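Local structure of phosphopantetheine adenylyltransferase (Archaeoglobus fulgidus, 3DO8) at residues 14-25 against 133-141; 1-9 against 82-91. The protein probably catalyses the reversible transfer of an adenylyl group from ATP to 4'-phosphopantetheine, giving dephospho-CoA and pyrophosphate in coenzyme A biosynthesis. One frame throughout, in Å; residues are numbered along the deposited sequence.

Interaction 1: 14-25 against 133-141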
loop_
_atom_site.group_PDB
_atom_site.type_symbol
_atom_site.label_atom_id
_atom_site.label_comp_id
_atom_site.label_asym_id
_atom_site.label_seq_id
_atom_site.Cartn_x
_atom_site.Cartn_y
_atom_site.Cartn_z
ATOM N N GLU A 14 1.640 11.728 -11.366
ATOM C CA GLU A 14 1.367 11.775 -9.936
ATOM C C GLU A 14 1.041 10.381 -9.393
ATOM O O GLU A 14 1.415 10.040 -8.270
ATOM C CB GLU A 14 0.242 12.781 -9.624
ATOM C CG GLU A 14 -0.182 12.779 -8.147
ATOM C CD GLU A 14 0.995 12.974 -7.173
ATOM O OE1 GLU A 14 1.915 13.784 -7.492
ATOM O OE2 GLU A 14 1.003 12.339 -6.079
ATOM N N GLY A 15 0.399 9.559 -10.214
ATOM C CA GLY A 15 0.154 8.169 -9.857
ATOM C C GLY A 15 1.442 7.411 -9.583
ATOM O O GLY A 15 1.591 6.722 -8.554
ATOM N N HIS A 16 2.395 7.516 -10.515
ATOM C CA HIS A 16 3.688 6.867 -10.338
ATOM C C HIS A 16 4.346 7.362 -9.052
ATOM O O HIS A 16 4.985 6.600 -8.320
ATOM C CB HIS A 16 4.669 7.130 -11.469
ATOM C CG HIS A 16 4.226 6.657 -12.815
ATOM N ND1 HIS A 16 3.946 5.337 -13.112
ATOM C CD2 HIS A 16 4.085 7.344 -13.971
ATOM C CE1 HIS A 16 3.623 5.248 -14.396
ATOM N NE2 HIS A 16 3.680 6.454 -14.928
ATOM N N LYS A 17 4.262 8.659 -8.799
ATOM C CA LYS A 17 4.849 9.218 -7.599
ATOM C C LYS A 17 4.232 8.649 -6.321
ATOM O O LYS A 17 4.947 8.420 -5.324
ATOM C CB LYS A 17 4.846 10.727 -7.658
ATOM C CG LYS A 17 5.651 11.226 -8.864
ATOM C CD LYS A 17 5.596 12.743 -9.005
ATOM C CE LYS A 17 6.313 13.223 -10.246
ATOM N NZ LYS A 17 6.250 14.718 -10.444
ATOM N N LYS A 18 2.933 8.346 -6.349
ATOM C CA LYS A 18 2.319 7.697 -5.190
ATOM C C LYS A 18 2.874 6.294 -5.007
ATOM O O LYS A 18 3.182 5.876 -3.886
ATOM C CB LYS A 18 0.811 7.664 -5.306
ATOM C CG LYS A 18 0.155 9.035 -5.245
ATOM C CD LYS A 18 -1.338 8.998 -5.552
ATOM C CE LYS A 18 -2.006 10.321 -5.145
ATOM N NZ LYS A 18 -3.461 10.231 -5.421
ATOM N N LEU A 19 2.991 5.558 -6.102
ATOM C CA LEU A 19 3.539 4.206 -6.034
ATOM C C LEU A 19 4.955 4.234 -5.444
ATOM O O LEU A 19 5.324 3.404 -4.605
ATOM C CB LEU A 19 3.605 3.582 -7.422
ATOM C CG LEU A 19 2.328 3.278 -8.181
ATOM C CD1 LEU A 19 2.626 2.359 -9.402
ATOM C CD2 LEU A 19 1.301 2.671 -7.252
ATOM N N ILE A 20 5.761 5.156 -5.952
ATOM C CA ILE A 20 7.145 5.274 -5.529
ATOM C C ILE A 20 7.208 5.625 -4.040
ATOM O O ILE A 20 8.048 5.069 -3.289
ATOM C CB ILE A 20 7.914 6.324 -6.397
ATOM C CG1 ILE A 20 8.154 5.759 -7.794
ATOM C CG2 ILE A 20 9.243 6.737 -5.765
ATOM C CD1 ILE A 20 8.516 6.778 -8.869
ATOM N N ASP A 21 6.330 6.534 -3.589
ATOM C CA ASP A 21 6.339 6.946 -2.173
ATOM C C ASP A 21 6.036 5.733 -1.295
ATOM O O ASP A 21 6.673 5.503 -0.285
ATOM C CB ASP A 21 5.286 8.021 -1.903
ATOM C CG ASP A 21 5.442 8.656 -0.531
ATOM O OD1 ASP A 21 6.531 9.226 -0.274
ATOM O OD2 ASP A 21 4.465 8.587 0.284
ATOM N N VAL A 22 5.006 4.992 -1.660
ATOM C CA VAL A 22 4.609 3.819 -0.865
ATOM C C VAL A 22 5.775 2.806 -0.866
ATOM O O VAL A 22 6.155 2.292 0.169
ATOM C CB VAL A 22 3.268 3.186 -1.376
ATOM C CG1 VAL A 22 3.041 1.807 -0.766
ATOM C CG2 VAL A 22 2.096 4.139 -1.141
ATOM N N ALA A 23 6.358 2.542 -2.027
ATOM C CA ALA A 23 7.428 1.550 -2.124
ATOM C C ALA A 23 8.620 1.946 -1.253
ATOM O O ALA A 23 9.192 1.103 -0.573
ATOM C CB ALA A 23 7.867 1.343 -3.566
ATOM N N ILE A 24 9.010 3.226 -1.277
ATOM C CA ILE A 24 10.149 3.683 -0.503
ATOM C C ILE A 24 9.875 3.698 0.993
ATOM O O ILE A 24 10.757 3.371 1.796
ATOM C CB ILE A 24 10.678 5.048 -1.011
ATOM C CG1 ILE A 24 11.235 4.855 -2.431
ATOM C CG2 ILE A 24 11.716 5.588 -0.070
ATOM C CD1 ILE A 24 11.715 6.122 -3.163
ATOM N N LYS A 25 8.665 4.070 1.378
ATOM C CA LYS A 25 8.285 4.003 2.769
ATOM C C LYS A 25 8.323 2.555 3.260
ATOM O O LYS A 25 8.760 2.290 4.391
ATOM C CB LYS A 25 6.940 4.707 3.006
ATOM C CG LYS A 25 7.099 6.235 2.944
ATOM C CD LYS A 25 5.816 7.018 2.952
ATOM C CE LYS A 25 6.134 8.517 3.061
ATOM N NZ LYS A 25 4.971 9.376 2.748
ATOM N N SER A 133 -6.628 14.487 -5.088
ATOM C CA SER A 133 -6.301 13.638 -3.938
ATOM C C SER A 133 -5.642 14.483 -2.857
ATOM O O SER A 133 -5.036 15.530 -3.149
ATOM C CB SER A 133 -5.420 12.441 -4.315
ATOM O OG SER A 133 -4.251 12.848 -4.998
ATOM N N THR A 134 -5.817 14.051 -1.609
ATOM C CA THR A 134 -5.218 14.714 -0.458
ATOM C C THR A 134 -3.702 14.745 -0.669
ATOM O O THR A 134 -3.129 13.848 -1.316
ATOM C CB THR A 134 -5.504 13.959 0.864
ATOM O OG1 THR A 134 -5.179 12.581 0.684
ATOM C CG2 THR A 134 -6.960 14.072 1.287
ATOM N N ARG A 135 -3.065 15.770 -0.107
ATOM C CA ARG A 135 -1.631 15.933 -0.235
ATOM C C ARG A 135 -0.948 14.803 0.523
ATOM O O ARG A 135 -1.435 14.362 1.580
ATOM C CB ARG A 135 -1.179 17.285 0.316
ATOM C CG ARG A 135 0.319 17.535 0.136
ATOM C CD ARG A 135 0.687 19.022 0.293
ATOM N NE ARG A 135 1.980 19.335 -0.334
ATOM C CZ ARG A 135 2.166 19.715 -1.604
ATOM N NH1 ARG A 135 1.142 19.864 -2.446
ATOM N NH2 ARG A 135 3.404 19.958 -2.038
ATOM N N ILE A 136 0.144 14.300 -0.057
ATOM C CA ILE A 136 1.012 13.350 0.617
ATOM C C ILE A 136 2.399 13.977 0.742
ATOM O O ILE A 136 2.988 14.413 -0.257
ATOM C CB ILE A 136 1.161 12.032 -0.152
ATOM C CG1 ILE A 136 -0.180 11.289 -0.251
ATOM C CG2 ILE A 136 2.196 11.157 0.533
ATOM C CD1 ILE A 136 -0.282 10.382 -1.469
ATOM N N LYS A 137 2.913 14.021 1.965
ATOM C CA LYS A 137 4.264 14.498 2.198
ATOM C C LYS A 137 5.264 13.406 1.792
ATOM O O LYS A 137 5.396 12.384 2.478
ATOM C CB LYS A 137 4.428 14.895 3.662
ATOM C CG LYS A 137 3.497 16.049 4.066
ATOM C CD LYS A 137 4.123 17.420 3.834
ATOM C CE LYS A 137 5.138 17.759 4.920
ATOM N NZ LYS A 137 5.393 19.229 5.026
ATOM N N ARG A 138 5.938 13.624 0.657
ATOM C CA ARG A 138 6.947 12.680 0.150
ATOM C C ARG A 138 8.183 12.677 1.014
ATOM O O ARG A 138 8.629 13.720 1.485
ATOM C CB ARG A 138 7.400 13.036 -1.270
ATOM C CG ARG A 138 6.300 13.152 -2.283
ATOM C CD ARG A 138 5.275 12.075 -2.108
ATOM N NE ARG A 138 4.415 11.974 -3.284
ATOM C CZ ARG A 138 3.378 11.147 -3.397
ATOM N NH1 ARG A 138 3.024 10.334 -2.399
ATOM N NH2 ARG A 138 2.684 11.146 -4.515
ATOM N N GLY A 139 8.742 11.491 1.196
ATOM C CA GLY A 139 9.978 11.316 1.942
ATOM C C GLY A 139 9.928 9.999 2.681
ATOM O O GLY A 139 8.952 9.262 2.592
ATOM N N GLU A 140 11.006 9.680 3.379
ATOM C CA GLU A 140 10.987 8.594 4.335
ATOM C C GLU A 140 10.518 9.235 5.640
ATOM O O GLU A 140 10.688 10.443 5.825
ATOM C CB GLU A 140 12.376 7.960 4.419
ATOM C CG GLU A 140 12.780 7.373 3.067
ATOM C CD GLU A 140 14.200 6.835 3.002
ATOM O OE1 GLU A 140 15.114 7.625 2.645
ATOM O OE2 GLU A 140 14.383 5.614 3.251
ATOM N N ILE A 141 9.884 8.453 6.509
ATOM C CA ILE A 141 9.293 8.996 7.738
ATOM C C ILE A 141 10.264 8.964 8.947
ATOM O O ILE A 141 10.200 9.840 9.813
ATOM C CB ILE A 141 7.945 8.268 8.101
ATOM C CG1 ILE A 141 8.196 6.840 8.576
ATOM C CG2 ILE A 141 6.963 8.261 6.910
ATOM C CD1 ILE A 141 6.948 6.130 8.969
HETATM O O HOH W 1 11.877 4.468 3.937
#
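OD2 of D21 is gripped by two cations at once. K25 NZ binds D21 OD2 at 2.6 Å on its syn lone pair, while R138 NH1 stands 3.5 Å from the same OD2 in a longer salt bridge; Y89 of the second subunit adds a hydroxyl. The carboxylate reaches toward 133-141 because CG lies anti to the backbone N (chi1 -169°), and D21 OD1 is hydrogen-bonded to Y66 OH and takes a weak bond from G139 N (3.5 Å). With so many donors around it, this buried carboxylate is likely to stay ionised. R138 bends at chi2 (-41°), bringing its guanidinium over the K17 carbonyl, with K17 O 3.6 Å from the R138 guanidinium plane; at the edge, NH2 of R138 meets OE2 of E14 at 2.6 Å. The carboxylate and guanidinium planes are nearly parallel, 8° apart, and OE2 alone makes the bond. The long, extended chain of K25 also carries its NZ to 3.0 Å from K137 O, which ties the irregular chain to the helix. On the way CE of K25 packs 3.0 Å from G139 O, a buried oxygen with no polar partner in the model. Glycine belongs at 139, since a CB at these backbone angles would jam against the preceding carbonyl O. One turn before D21, extended K18 crosses I136 CD1 with its CG and gives NZ to S133 OG at 2.8 Å; E88 of the second subunit pairs with the same amine. Segment 133-141 thus runs along the side of helix 14-27 that faces the second subunit; the helix's other sides pack through L19 and A23 on strand 3-7, V22 on strand 116-121, and I20 and I24 on helix 51-66.

Interaction 2: 1-9 against 82-91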
loop_
_atom_site.group_PDB
_atom_site.type_symbol
_atom_site.label_atom_id
_atom_site.label_comp_id
_atom_site.label_asym_id
_atom_site.label_seq_id
_atom_site.Cartn_x
_atom_site.Cartn_y
_atom_site.Cartn_z
ATOM N N MET A 1 15.061 -9.268 -1.273
ATOM C CA MET A 1 14.865 -7.858 -1.645
ATOM C C MET A 1 13.511 -7.386 -1.081
ATOM O O MET A 1 12.551 -8.109 -1.144
ATOM C CB MET A 1 14.936 -7.842 -3.165
ATOM C CG MET A 1 15.764 -6.778 -3.688
ATOM S SD MET A 1 14.638 -5.424 -3.468
ATOM C CE MET A 1 15.788 -4.068 -3.362
ATOM N N LYS A 2 13.410 -6.204 -0.479
ATOM C CA LYS A 2 12.285 -5.985 0.347
ATOM C C LYS A 2 11.076 -5.707 -0.585
ATOM O O LYS A 2 10.037 -6.349 -0.417
ATOM C CB LYS A 2 12.475 -4.883 1.421
ATOM C CG LYS A 2 11.501 -5.015 2.561
ATOM C CD LYS A 2 11.862 -4.118 3.729
ATOM C CE LYS A 2 10.787 -4.112 4.785
ATOM N NZ LYS A 2 11.069 -5.102 5.839
ATOM N N VAL A 3 11.203 -4.772 -1.550
ATOM C CA VAL A 3 10.005 -4.282 -2.276
ATOM C C VAL A 3 10.238 -4.221 -3.796
ATOM O O VAL A 3 11.247 -3.659 -4.247
ATOM C CB VAL A 3 9.588 -2.870 -1.810
ATOM C CG1 VAL A 3 8.315 -2.435 -2.543
ATOM C CG2 VAL A 3 9.421 -2.807 -0.302
ATOM N N ALA A 4 9.302 -4.794 -4.561
ATOM C CA ALA A 4 9.220 -4.720 -6.020
ATOM C C ALA A 4 8.193 -3.696 -6.484
ATOM O O ALA A 4 7.129 -3.613 -5.920
ATOM C CB ALA A 4 8.835 -6.040 -6.578
ATOM N N LEU A 5 8.571 -2.914 -7.487
ATOM C CA LEU A 5 7.725 -1.950 -8.152
ATOM C C LEU A 5 8.159 -1.950 -9.607
ATOM O O LEU A 5 9.323 -1.978 -9.883
ATOM C CB LEU A 5 7.979 -0.530 -7.585
ATOM C CG LEU A 5 7.383 0.657 -8.304
ATOM C CD1 LEU A 5 5.858 0.571 -8.347
ATOM C CD2 LEU A 5 7.830 1.901 -7.634
ATOM N N GLY A 6 7.218 -1.870 -10.526
ATOM C CA GLY A 6 7.540 -1.825 -11.943
ATOM C C GLY A 6 6.655 -0.893 -12.725
ATOM O O GLY A 6 5.580 -0.528 -12.269
ATOM N N GLY A 7 7.131 -0.493 -13.897
ATOM C CA GLY A 7 6.355 0.376 -14.755
ATOM C C GLY A 7 7.096 0.781 -16.009
ATOM O O GLY A 7 8.251 0.432 -16.210
ATOM N N THR A 8 6.378 1.506 -16.859
ATOM C CA THR A 8 6.943 2.140 -18.037
ATOM C C THR A 8 7.349 3.584 -17.704
ATOM O O THR A 8 8.360 4.040 -18.164
ATOM C CB THR A 8 5.934 2.105 -19.204
ATOM O OG1 THR A 8 5.738 0.758 -19.603
ATOM C CG2 THR A 8 6.438 2.909 -20.371
ATOM N N PHE A 9 6.552 4.272 -16.891
ATOM C CA PHE A 9 6.881 5.616 -16.369
ATOM C C PHE A 9 6.980 6.636 -17.479
ATOM O O PHE A 9 7.883 7.503 -17.464
ATOM C CB PHE A 9 8.166 5.609 -15.512
ATOM C CG PHE A 9 8.107 4.671 -14.333
ATOM C CD1 PHE A 9 7.392 5.005 -13.185
ATOM C CD2 PHE A 9 8.751 3.440 -14.369
ATOM C CE1 PHE A 9 7.340 4.125 -12.082
ATOM C CE2 PHE A 9 8.670 2.562 -13.322
ATOM C CZ PHE A 9 7.979 2.890 -12.165
ATOM N N THR A 82 10.195 -11.215 -10.702
ATOM C CA THR A 82 9.343 -11.541 -9.569
ATOM C C THR A 82 9.012 -13.018 -9.410
ATOM O O THR A 82 8.411 -13.386 -8.432
ATOM C CB THR A 82 8.011 -10.768 -9.624
ATOM O OG1 THR A 82 7.297 -11.183 -10.784
ATOM C CG2 THR A 82 8.236 -9.241 -9.605
ATOM N N LEU A 83 9.425 -13.890 -10.349
ATOM C CA LEU A 83 9.273 -15.328 -10.140
ATOM C C LEU A 83 10.526 -15.954 -9.561
ATOM O O LEU A 83 10.537 -17.134 -9.257
ATOM C CB LEU A 83 8.931 -16.031 -11.456
ATOM C CG LEU A 83 7.611 -15.633 -12.094
ATOM C CD1 LEU A 83 7.347 -16.441 -13.342
ATOM C CD2 LEU A 83 6.464 -15.740 -11.098
ATOM N N ASP A 84 11.585 -15.164 -9.440
ATOM C CA ASP A 84 12.911 -15.657 -9.087
ATOM C C ASP A 84 13.316 -15.071 -7.726
ATOM O O ASP A 84 13.558 -15.806 -6.751
ATOM C CB ASP A 84 13.881 -15.232 -10.207
ATOM C CG ASP A 84 15.137 -16.050 -10.252
ATOM O OD1 ASP A 84 15.150 -17.181 -9.712
ATOM O OD2 ASP A 84 16.109 -15.549 -10.856
ATOM N N VAL A 85 13.316 -13.756 -7.638
ATOM C CA VAL A 85 13.719 -13.059 -6.419
ATOM C C VAL A 85 12.606 -13.111 -5.407
ATOM O O VAL A 85 11.409 -13.014 -5.769
ATOM C CB VAL A 85 14.065 -11.581 -6.730
ATOM C CG1 VAL A 85 14.404 -10.773 -5.425
ATOM C CG2 VAL A 85 15.170 -11.487 -7.762
ATOM N N ASP A 86 12.975 -13.213 -4.131
ATOM C CA ASP A 86 12.010 -13.199 -3.062
ATOM C C ASP A 86 11.883 -11.736 -2.652
ATOM O O ASP A 86 12.897 -11.069 -2.296
ATOM C CB ASP A 86 12.392 -14.083 -1.871
ATOM C CG ASP A 86 12.318 -15.584 -2.183
ATOM O OD1 ASP A 86 11.551 -16.002 -3.076
ATOM O OD2 ASP A 86 13.033 -16.368 -1.511
ATOM N N PHE A 87 10.689 -11.215 -2.841
ATOM C CA PHE A 87 10.297 -9.890 -2.391
ATOM C C PHE A 87 9.307 -10.047 -1.248
ATOM O O PHE A 87 8.481 -10.976 -1.247
ATOM C CB PHE A 87 9.600 -9.109 -3.528
ATOM C CG PHE A 87 10.497 -8.765 -4.668
ATOM C CD1 PHE A 87 11.379 -7.699 -4.574
ATOM C CD2 PHE A 87 10.439 -9.479 -5.863
ATOM C CE1 PHE A 87 12.218 -7.380 -5.624
ATOM C CE2 PHE A 87 11.265 -9.155 -6.927
ATOM C CZ PHE A 87 12.164 -8.103 -6.806
ATOM N N GLU A 88 9.367 -9.131 -0.293
ATOM C CA GLU A 88 8.363 -9.098 0.763
ATOM C C GLU A 88 7.036 -8.456 0.297
ATOM O O GLU A 88 5.960 -8.959 0.608
ATOM C CB GLU A 88 8.899 -8.354 1.982
ATOM C CG GLU A 88 7.980 -8.398 3.166
ATOM C CD GLU A 88 8.665 -7.944 4.473
ATOM O OE1 GLU A 88 9.917 -7.782 4.488
ATOM O OE2 GLU A 88 7.957 -7.742 5.481
ATOM N N TYR A 89 7.138 -7.342 -0.429
ATOM C CA TYR A 89 5.986 -6.579 -0.902
ATOM C C TYR A 89 6.162 -6.332 -2.409
ATOM O O TYR A 89 7.282 -6.109 -2.880
ATOM C CB TYR A 89 5.922 -5.206 -0.200
ATOM C CG TYR A 89 5.557 -5.282 1.270
ATOM C CD1 TYR A 89 4.311 -5.733 1.666
ATOM C CD2 TYR A 89 6.465 -4.903 2.257
ATOM C CE1 TYR A 89 3.957 -5.787 2.987
ATOM C CE2 TYR A 89 6.126 -4.982 3.603
ATOM C CZ TYR A 89 4.856 -5.422 3.955
ATOM O OH TYR A 89 4.431 -5.511 5.281
ATOM N N LEU A 90 5.034 -6.308 -3.105
ATOM C CA LEU A 90 4.953 -5.925 -4.501
ATOM C C LEU A 90 3.915 -4.817 -4.573
ATOM O O LEU A 90 2.730 -5.039 -4.262
ATOM C CB LEU A 90 4.507 -7.115 -5.350
ATOM C CG LEU A 90 4.203 -6.908 -6.858
ATOM C CD1 LEU A 90 5.288 -6.159 -7.645
ATOM C CD2 LEU A 90 3.828 -8.281 -7.518
ATOM N N VAL A 91 4.375 -3.623 -4.915
ATOM C CA VAL A 91 3.560 -2.421 -4.929
ATOM C C VAL A 91 3.072 -2.208 -6.359
ATOM O O VAL A 91 3.887 -2.129 -7.284
ATOM C CB VAL A 91 4.333 -1.166 -4.445
ATOM C CG1 VAL A 91 3.452 0.103 -4.669
ATOM C CG2 VAL A 91 4.709 -1.345 -2.981
HETATM O O HOH W 2 4.519 -2.463 -9.866
#
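Strands 3-7 and 89-91 are neighbours in the middle of a five-stranded parallel sheet, where V3 pairs with Y89 and A4 with L90. A4 faces L90's strand with both polar groups: A4 N bonds Y89 O at 2.9 Å, and V91 N bonds A4 O at 2.9 Å. K2 O takes two donors, Y89 N at 3.1 Å nearly along the C=O axis and E88 N at 2.9 Å from above the carbonyl plane. K2 NZ also pairs with E88 OE1 (3.2 Å), although the carboxylate's stronger partner is K18 of the second subunit. With CG anti to its carbonyl carbon (chi1 -67°), F87 turns its ring to A4, whose CB makes a CH-pi contact 3.5 Å from the F87 centroid; V85 CG1 lies on the opposite face, toward the rim, and M1 SD at the edge in a Met-aromatic contact. Alanine suits this place, because the ring lies right against its methyl. Replacing F87 by a serine would probably leave A4, V85 and M1 without their shared surface and open a gap beside the sheet. V3 CG1 meets V91 CG2 (3.8 Å) on the other face. Such central parallel pairing is typical of the Rossmann-like fold of nucleotidyltransferases.

Along the chain the segments alternate, 1-9, 14-25, 82-91 and 133-141, so the two contacts interlock. Their centres lie about 17 Å apart, yet they share a boundary: helix 14-27 is the next element after strand 3-7, across a short loop, and lies on the sheet, with L19 CD1 3.8 Å from L5 CD1. Interaction 2 builds the centre of the sheet, whereas interaction 1 holds segment 133-141 against the helix at the dimer interface. The dimer joins them, because Y89 and E88 of one subunit bind D21 and K18 of the other. The helix begins within HEGH (13-16), consistent with the HxGH motif of nucleotidyltransferases, and H16 packs against F9, ending segment 1-9.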